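Discoidin-2 (Dictyostelium discoideum, PDB 2VM9) binds galactose and N-acetylgalactosamine as a trimeric, calcium-containing lectin of the slime mould, and may take part in spore coat formation. Local coordinates at residues V169-G179 with L233-Y244; V189-S197 with D249-N257. One frame throughout, in Å; residues are numbered along the deposited sequence.

Contact 1 (V169-G179 with L233-Y244); sequences VSIGDRSLNSG and LTFITWGNNAVY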
# COMPACT_ATOMS: atom_id res chain seq x y z
N VAL A 169 26.94 -11.16 1.11
CA VAL A 169 27.75 -12.01 0.27
C VAL A 169 29.23 -11.68 0.51
O VAL A 169 29.57 -10.52 0.64
CB VAL A 169 27.34 -11.87 -1.24
CG1 VAL A 169 27.33 -10.42 -1.70
CG2 VAL A 169 28.19 -12.76 -2.15
N SER A 170 30.06 -12.70 0.56
CA SER A 170 31.51 -12.53 0.79
C SER A 170 32.28 -13.32 -0.23
O SER A 170 31.73 -14.21 -0.90
CB SER A 170 31.90 -13.05 2.18
OG SER A 170 31.19 -12.41 3.23
N ILE A 171 33.57 -13.02 -0.37
CA ILE A 171 34.42 -13.87 -1.20
C ILE A 171 34.46 -15.27 -0.59
O ILE A 171 34.19 -16.26 -1.27
CB ILE A 171 35.84 -13.28 -1.32
CG1 ILE A 171 35.78 -11.88 -1.95
CG2 ILE A 171 36.72 -14.23 -2.18
CD1 ILE A 171 37.12 -11.14 -2.02
N GLY A 172 34.81 -15.34 0.70
CA GLY A 172 34.69 -16.58 1.45
C GLY A 172 35.83 -17.54 1.25
O GLY A 172 35.83 -18.64 1.81
N ASP A 173 36.82 -17.11 0.46
CA ASP A 173 38.05 -17.87 0.27
C ASP A 173 39.16 -16.94 -0.23
O ASP A 173 38.98 -15.72 -0.27
CB ASP A 173 37.84 -19.06 -0.68
CG ASP A 173 37.61 -18.65 -2.13
OD1 ASP A 173 37.80 -17.47 -2.51
OD2 ASP A 173 37.26 -19.55 -2.94
N ARG A 174 40.29 -17.53 -0.63
CA ARG A 174 41.49 -16.74 -0.94
C ARG A 174 41.65 -16.47 -2.44
O ARG A 174 42.78 -16.22 -2.92
CB ARG A 174 42.74 -17.44 -0.40
CG ARG A 174 42.62 -17.87 1.04
CD ARG A 174 42.52 -16.70 2.00
NE ARG A 174 41.19 -16.07 2.10
CZ ARG A 174 40.18 -16.50 2.86
NH1 ARG A 174 40.31 -17.62 3.59
NH2 ARG A 174 39.04 -15.81 2.89
N SER A 175 40.53 -16.48 -3.15
CA SER A 175 40.49 -16.29 -4.59
C SER A 175 41.22 -15.03 -5.07
O SER A 175 41.80 -15.03 -6.17
CB SER A 175 39.04 -16.23 -5.08
OG SER A 175 38.50 -17.51 -5.08
N LEU A 176 41.14 -13.95 -4.29
CA LEU A 176 41.77 -12.69 -4.64
C LEU A 176 43.00 -12.37 -3.80
O LEU A 176 43.53 -11.24 -3.85
CB LEU A 176 40.75 -11.54 -4.54
CG LEU A 176 39.58 -11.57 -5.54
CD1 LEU A 176 38.80 -10.26 -5.37
CD2 LEU A 176 40.05 -11.74 -7.02
N ASN A 177 43.46 -13.36 -3.06
CA ASN A 177 44.54 -13.16 -2.10
C ASN A 177 45.96 -13.31 -2.67
O ASN A 177 46.93 -13.39 -1.91
CB ASN A 177 44.38 -14.08 -0.89
CG ASN A 177 45.11 -13.53 0.32
OD1 ASN A 177 44.99 -12.33 0.63
ND2 ASN A 177 45.87 -14.39 1.01
N SER A 178 46.07 -13.33 -3.99
CA SER A 178 47.39 -13.42 -4.64
C SER A 178 47.25 -12.94 -6.07
O SER A 178 46.15 -12.85 -6.59
CB SER A 178 47.89 -14.88 -4.65
OG SER A 178 47.03 -15.74 -5.38
N GLY A 179 48.39 -12.68 -6.71
CA GLY A 179 48.36 -12.33 -8.13
C GLY A 179 48.60 -10.87 -8.44
O GLY A 179 48.79 -10.03 -7.55
N LEU A 233 27.62 -10.90 -7.57
CA LEU A 233 28.49 -9.91 -6.91
C LEU A 233 29.88 -10.18 -7.46
O LEU A 233 30.47 -11.24 -7.20
CB LEU A 233 28.47 -10.09 -5.41
CG LEU A 233 28.94 -8.89 -4.55
CD1 LEU A 233 30.17 -8.21 -5.12
CD2 LEU A 233 27.85 -7.87 -4.36
N THR A 234 30.38 -9.25 -8.28
CA THR A 234 31.71 -9.38 -8.81
C THR A 234 32.64 -8.63 -7.85
O THR A 234 32.45 -7.42 -7.64
CB THR A 234 31.79 -8.82 -10.23
OG1 THR A 234 30.89 -9.55 -11.08
CG2 THR A 234 33.23 -8.95 -10.75
N PHE A 235 33.58 -9.36 -7.24
CA PHE A 235 34.56 -8.78 -6.33
C PHE A 235 35.78 -8.51 -7.18
O PHE A 235 36.19 -9.36 -7.97
CB PHE A 235 34.92 -9.76 -5.22
CG PHE A 235 33.78 -10.01 -4.26
CD1 PHE A 235 33.72 -9.32 -3.06
CD2 PHE A 235 32.80 -10.97 -4.54
CE1 PHE A 235 32.70 -9.55 -2.15
CE2 PHE A 235 31.74 -11.20 -3.65
CZ PHE A 235 31.69 -10.49 -2.44
N ILE A 236 36.38 -7.34 -7.00
CA ILE A 236 37.42 -6.90 -7.92
C ILE A 236 38.60 -6.34 -7.13
O ILE A 236 38.41 -5.58 -6.17
CB ILE A 236 36.84 -5.76 -8.80
CG1 ILE A 236 35.58 -6.24 -9.54
CG2 ILE A 236 37.92 -5.19 -9.72
CD1 ILE A 236 34.77 -5.11 -10.13
N THR A 237 39.82 -6.72 -7.54
CA THR A 237 40.99 -5.96 -7.14
C THR A 237 41.89 -5.79 -8.37
O THR A 237 41.64 -6.36 -9.42
CB THR A 237 41.72 -6.61 -5.91
OG1 THR A 237 42.67 -5.67 -5.38
CG2 THR A 237 42.44 -7.92 -6.30
N TRP A 238 42.94 -4.99 -8.23
CA TRP A 238 43.84 -4.75 -9.35
C TRP A 238 45.15 -4.27 -8.76
O TRP A 238 45.39 -4.46 -7.55
CB TRP A 238 43.21 -3.82 -10.42
CG TRP A 238 42.87 -2.40 -9.95
CD1 TRP A 238 43.55 -1.26 -10.27
CD2 TRP A 238 41.77 -1.99 -9.11
NE1 TRP A 238 42.95 -0.17 -9.69
CE2 TRP A 238 41.86 -0.59 -8.97
CE3 TRP A 238 40.73 -2.68 -8.46
CZ2 TRP A 238 40.95 0.14 -8.18
CZ3 TRP A 238 39.81 -1.96 -7.69
CH2 TRP A 238 39.94 -0.54 -7.55
N GLY A 239 46.05 -3.75 -9.59
CA GLY A 239 47.45 -3.65 -9.14
C GLY A 239 47.88 -4.98 -8.55
O GLY A 239 47.47 -6.04 -9.04
N ASN A 240 48.70 -4.96 -7.50
CA ASN A 240 49.15 -6.18 -6.84
C ASN A 240 48.51 -6.47 -5.47
O ASN A 240 49.01 -7.29 -4.70
CB ASN A 240 50.68 -6.22 -6.75
CG ASN A 240 51.34 -6.28 -8.11
OD1 ASN A 240 50.78 -6.83 -9.05
ND2 ASN A 240 52.50 -5.66 -8.23
N ASN A 241 47.35 -5.88 -5.19
CA ASN A 241 46.72 -6.09 -3.90
C ASN A 241 46.34 -7.53 -3.68
O ASN A 241 45.75 -8.15 -4.56
CB ASN A 241 45.46 -5.25 -3.77
CG ASN A 241 45.77 -3.77 -3.68
OD1 ASN A 241 46.05 -3.13 -4.69
ND2 ASN A 241 45.70 -3.23 -2.47
N ALA A 242 46.65 -8.02 -2.49
CA ALA A 242 46.21 -9.35 -2.04
C ALA A 242 44.98 -9.11 -1.16
O ALA A 242 45.09 -8.57 -0.05
CB ALA A 242 47.33 -10.02 -1.24
N VAL A 243 43.81 -9.48 -1.67
CA VAL A 243 42.57 -9.31 -0.89
C VAL A 243 42.20 -10.66 -0.28
O VAL A 243 42.01 -11.63 -1.00
CB VAL A 243 41.41 -8.81 -1.78
CG1 VAL A 243 40.07 -8.82 -1.00
CG2 VAL A 243 41.73 -7.41 -2.35
N TYR A 244 42.14 -10.71 1.06
CA TYR A 244 41.89 -11.97 1.79
C TYR A 244 40.39 -12.29 1.84
O TYR A 244 39.97 -13.42 1.56
CB TYR A 244 42.46 -11.83 3.21
CG TYR A 244 42.47 -13.10 4.01
CD1 TYR A 244 43.64 -13.85 4.10
CD2 TYR A 244 41.33 -13.54 4.68
CE1 TYR A 244 43.69 -15.00 4.84
CE2 TYR A 244 41.36 -14.71 5.43
CZ TYR A 244 42.56 -15.42 5.50
OH TYR A 244 42.64 -16.59 6.23
O HOH W 1 40.21 -13.63 -1.64
O HOH W 2 45.63 -10.35 2.24
O HOH W 3 48.52 -10.06 -4.79
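The guanidinium of Arg174 lies flat on the phenol ring of Tyr244, planes 5° apart, with CZ 3.7 Å from the ring centroid in a cation-pi stack. Its CD lies over the same face of the Tyr244 ring in a CH-pi contact. Bends at chi2 (-67°) and chi3 (80°) fold the arginine back, and its edge then grips the carbonyl of the residue whose ring it covers: NE and NH2 both donate to Tyr244 O, at 3.0 and 2.9 Å, from one side of the carbonyl plane. Beside this pair, Val243 N donates to Leu176 O (2.8 Å), which ties the type I turn 174-177 to the start of strand 243-254. A water bridges the same two backbones, accepting from Leu176 N and lying 2.8 Å from Val243 O. Beneath the turn the contact is apolar. Leu176 CB packs on Val243 CB and its CD1 reaches Phe235 CB, while Ile171 sets CG1 over a face of the Phe235 ring, 3.7 Å from the centroid, and CD1 against Val243 CG1. Leu233 CD1 covers the opposite face of that ring, and Val169 CG1 meets Leu233 CG at 3.6 Å. Phe235 is buried between the two antiparallel three-stranded sheets of the H-type lectin sandwich, with the loop after strand 163-170 lying over it through Ile171 and Leu176. In the second shell, Asp173 OD1 accepts from Ser175 N, closing an Asx turn, and from Ser175 OG as well; it also forms a salt bridge with Arg187. At the sugar-binding end, Asn241 OD1 accepts from the carbohydrate-binding Arg218, and Tyr244 touches Asp209 of the same chain, another carbohydrate-binding residue; segment 233-244 itself supplies a third, Trp238.

Contact 2 (V189-S197 with D249-N257); sequences VKFPVEFLS and DYVAVEFNN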
# COMPACT_ATOMS: atom_id res chain seq x y z
N VAL A 189 24.47 -14.88 -6.23
CA VAL A 189 23.53 -14.71 -5.14
C VAL A 189 22.13 -15.06 -5.66
O VAL A 189 21.71 -14.57 -6.69
CB VAL A 189 23.58 -13.26 -4.59
CG1 VAL A 189 22.62 -13.08 -3.42
CG2 VAL A 189 25.04 -12.89 -4.18
N LYS A 190 21.44 -15.92 -4.95
CA LYS A 190 20.05 -16.24 -5.29
C LYS A 190 19.18 -15.52 -4.27
O LYS A 190 19.42 -15.61 -3.07
CB LYS A 190 19.84 -17.76 -5.23
CG LYS A 190 18.46 -18.21 -5.68
CD LYS A 190 18.30 -19.74 -5.53
CE LYS A 190 16.96 -20.08 -4.86
NZ LYS A 190 16.84 -19.50 -3.46
N PHE A 191 18.17 -14.78 -4.75
CA PHE A 191 17.26 -14.07 -3.84
C PHE A 191 16.46 -15.11 -3.07
O PHE A 191 16.14 -16.16 -3.62
CB PHE A 191 16.30 -13.14 -4.60
CG PHE A 191 16.98 -12.04 -5.37
CD1 PHE A 191 17.94 -11.21 -4.75
CD2 PHE A 191 16.65 -11.80 -6.71
CE1 PHE A 191 18.57 -10.18 -5.48
CE2 PHE A 191 17.28 -10.77 -7.45
CZ PHE A 191 18.25 -9.96 -6.82
N PRO A 192 16.15 -14.85 -1.79
CA PRO A 192 15.30 -15.81 -1.07
C PRO A 192 14.05 -16.20 -1.87
O PRO A 192 13.69 -17.38 -1.92
CB PRO A 192 14.94 -15.07 0.21
CG PRO A 192 16.16 -14.18 0.47
CD PRO A 192 16.55 -13.71 -0.93
N VAL A 193 13.42 -15.22 -2.53
CA VAL A 193 12.22 -15.45 -3.35
C VAL A 193 12.42 -14.79 -4.71
O VAL A 193 13.02 -13.72 -4.79
CB VAL A 193 10.95 -14.82 -2.67
CG1 VAL A 193 9.69 -15.02 -3.53
CG2 VAL A 193 10.75 -15.39 -1.30
N GLU A 194 11.91 -15.41 -5.77
CA GLU A 194 12.03 -14.82 -7.11
C GLU A 194 11.13 -13.59 -7.23
O GLU A 194 9.95 -13.62 -6.84
CB GLU A 194 11.73 -15.84 -8.22
CG GLU A 194 11.89 -15.27 -9.62
CD GLU A 194 11.67 -16.28 -10.74
OE1 GLU A 194 11.34 -17.45 -10.46
OE2 GLU A 194 11.86 -15.90 -11.90
N PHE A 195 11.70 -12.50 -7.74
CA PHE A 195 10.94 -11.28 -8.00
C PHE A 195 10.06 -11.46 -9.25
O PHE A 195 10.34 -12.29 -10.11
CB PHE A 195 11.88 -10.09 -8.28
CG PHE A 195 12.53 -9.49 -7.04
CD1 PHE A 195 11.81 -8.70 -6.16
CD2 PHE A 195 13.90 -9.64 -6.82
CE1 PHE A 195 12.42 -8.10 -5.04
CE2 PHE A 195 14.52 -9.04 -5.70
CZ PHE A 195 13.79 -8.28 -4.82
N LEU A 196 9.02 -10.63 -9.35
CA LEU A 196 8.18 -10.61 -10.56
C LEU A 196 8.84 -9.90 -11.74
O LEU A 196 8.59 -10.24 -12.91
CB LEU A 196 6.80 -10.01 -10.24
CG LEU A 196 5.97 -10.83 -9.25
CD1 LEU A 196 4.66 -10.11 -8.91
CD2 LEU A 196 5.71 -12.22 -9.82
N SER A 197 9.69 -8.91 -11.46
CA SER A 197 10.45 -8.24 -12.51
C SER A 197 11.88 -8.01 -11.99
O SER A 197 12.16 -8.28 -10.81
CB SER A 197 9.81 -6.91 -12.88
OG SER A 197 9.84 -6.03 -11.77
N ASP A 249 26.77 -6.16 2.25
CA ASP A 249 25.32 -6.33 2.37
C ASP A 249 24.73 -5.83 1.05
O ASP A 249 25.23 -4.87 0.46
CB ASP A 249 24.76 -5.51 3.52
CG ASP A 249 24.73 -6.29 4.84
OD1 ASP A 249 24.95 -7.54 4.81
OD2 ASP A 249 24.51 -5.66 5.90
N TYR A 250 23.66 -6.47 0.61
CA TYR A 250 22.94 -5.95 -0.55
C TYR A 250 21.48 -5.67 -0.22
O TYR A 250 20.90 -6.31 0.67
CB TYR A 250 23.04 -6.90 -1.75
CG TYR A 250 22.15 -8.14 -1.66
CD1 TYR A 250 20.78 -8.07 -2.02
CD2 TYR A 250 22.66 -9.36 -1.23
CE1 TYR A 250 19.96 -9.19 -1.94
CE2 TYR A 250 21.84 -10.52 -1.15
CZ TYR A 250 20.49 -10.41 -1.52
OH TYR A 250 19.67 -11.52 -1.44
N VAL A 251 20.91 -4.72 -0.96
CA VAL A 251 19.49 -4.39 -0.86
C VAL A 251 18.97 -4.41 -2.30
O VAL A 251 19.39 -3.60 -3.11
CB VAL A 251 19.27 -3.02 -0.18
CG1 VAL A 251 17.76 -2.66 -0.14
CG2 VAL A 251 19.85 -3.00 1.28
N ALA A 252 18.15 -5.41 -2.61
CA ALA A 252 17.56 -5.55 -3.93
C ALA A 252 16.18 -4.91 -3.86
O ALA A 252 15.38 -5.26 -2.97
CB ALA A 252 17.46 -6.98 -4.31
N VAL A 253 15.91 -3.99 -4.78
CA VAL A 253 14.67 -3.21 -4.75
C VAL A 253 13.93 -3.39 -6.07
O VAL A 253 14.48 -3.15 -7.14
CB VAL A 253 14.91 -1.70 -4.49
CG1 VAL A 253 13.58 -0.95 -4.39
CG2 VAL A 253 15.74 -1.48 -3.21
N GLU A 254 12.66 -3.77 -5.98
CA GLU A 254 11.83 -3.93 -7.19
C GLU A 254 10.79 -2.84 -7.22
O GLU A 254 10.05 -2.68 -6.26
CB GLU A 254 11.14 -5.30 -7.17
CG GLU A 254 10.43 -5.60 -8.49
CD GLU A 254 9.42 -6.73 -8.40
OE1 GLU A 254 8.93 -7.03 -7.29
OE2 GLU A 254 9.09 -7.29 -9.47
N PHE A 255 10.72 -2.11 -8.34
CA PHE A 255 9.85 -0.95 -8.45
C PHE A 255 8.60 -1.26 -9.23
O PHE A 255 8.61 -2.09 -10.13
CB PHE A 255 10.57 0.21 -9.13
CG PHE A 255 11.74 0.73 -8.36
CD1 PHE A 255 11.54 1.51 -7.22
CD2 PHE A 255 13.04 0.45 -8.76
CE1 PHE A 255 12.61 2.02 -6.50
CE2 PHE A 255 14.14 0.94 -8.04
CZ PHE A 255 13.93 1.73 -6.92
N ASN A 256 7.52 -0.57 -8.85
CA ASN A 256 6.34 -0.43 -9.69
C ASN A 256 5.62 -1.75 -9.96
O ASN A 256 4.97 -1.92 -10.99
CB ASN A 256 6.73 0.26 -11.03
CG ASN A 256 5.58 1.03 -11.65
OD1 ASN A 256 4.83 1.72 -10.95
ND2 ASN A 256 5.42 0.90 -12.97
N ASN A 257 5.74 -2.69 -9.02
CA ASN A 257 5.21 -4.02 -9.28
C ASN A 257 4.41 -4.54 -8.10
O ASN A 257 4.13 -3.78 -7.15
CB ASN A 257 6.35 -4.99 -9.67
CG ASN A 257 6.05 -5.77 -10.96
OD1 ASN A 257 5.21 -5.37 -11.77
ND2 ASN A 257 6.76 -6.88 -11.15
OXT ASN A 257 4.02 -5.72 -8.08
O HOH W 4 20.61 -13.81 -0.50
O HOH W 5 10.16 -3.09 -12.39
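This is a sheet-to-sheet packing contact closed by a polar clasp, at the end of the lectin-like domain that holds the C-terminus: strand 183-190 and the loop after it face the last strand, 243-254, which lies in the other sheet. At the apolar end, Val189 CG1 rests 3.5 Å from Tyr250 CE2. Phe191 CE1 lies 3.6 Å from Ala252 CB, and Tyr250 OH approaches the edge of the Phe191 ring. That hydroxyl also meets Pro192 CD and a water 2.6 Å away. Phe195 lays CE2 over the centre of the Phe191 ring, brings the same atom to within 3.8 Å of Ala252 CB, and runs antiparallel alongside the Glu254 side chain, with CD1 against the glutamate CB. The small Ala252 side chain is therefore shared by two phenylalanines. Beyond them the buried Glu254 extends (chi1 -172°) and brings OE2 to three donors. Ser197 OG meets the anti lone pair of Glu254 OE2 at 2.7 Å. Ser197 N reaches Glu254 OE2 from the anti side at 2.6 Å, in a bent bond (134°). Asn257 ND2 comes to Glu254 OE2 from above the carboxylate plane, 2.9 Å away and straighter (161°). Such a cluster would be expected to favour the ionised carboxylate. A second water joins Ser197 OG to Phe255 O. Another subunit covers this end: its Tyr159 packs on Phe195 and Glu254, and its His72 donates to Asn257 OD1. Aromatic and aliphatic side chains packed between two antiparallel sheets form the core of the H-type lectin beta-sandwich.

Overall arrangement
Contacts 1 and 2 are two stations along one lectin-like sandwich, their centres about 26 Å apart. Both draw on strand 243-254, contact 1 at its start and contact 2 at its end, and their segments alternate along the chain. They touch where Val169 CG2 of contact 1 packs against Val189 CG2 of contact 2, 3.8 Å away. The carbohydrate site belongs to the end of contact 1: Trp238 packs on Asp209 of a neighbouring subunit, so sugar-binding residues meet across a subunit boundary. Contact 2 is remote from them, its centre about 20 Å from that of the chain, against about 43 Å for contact 1, and has extensive contacts with a neighbouring subunit.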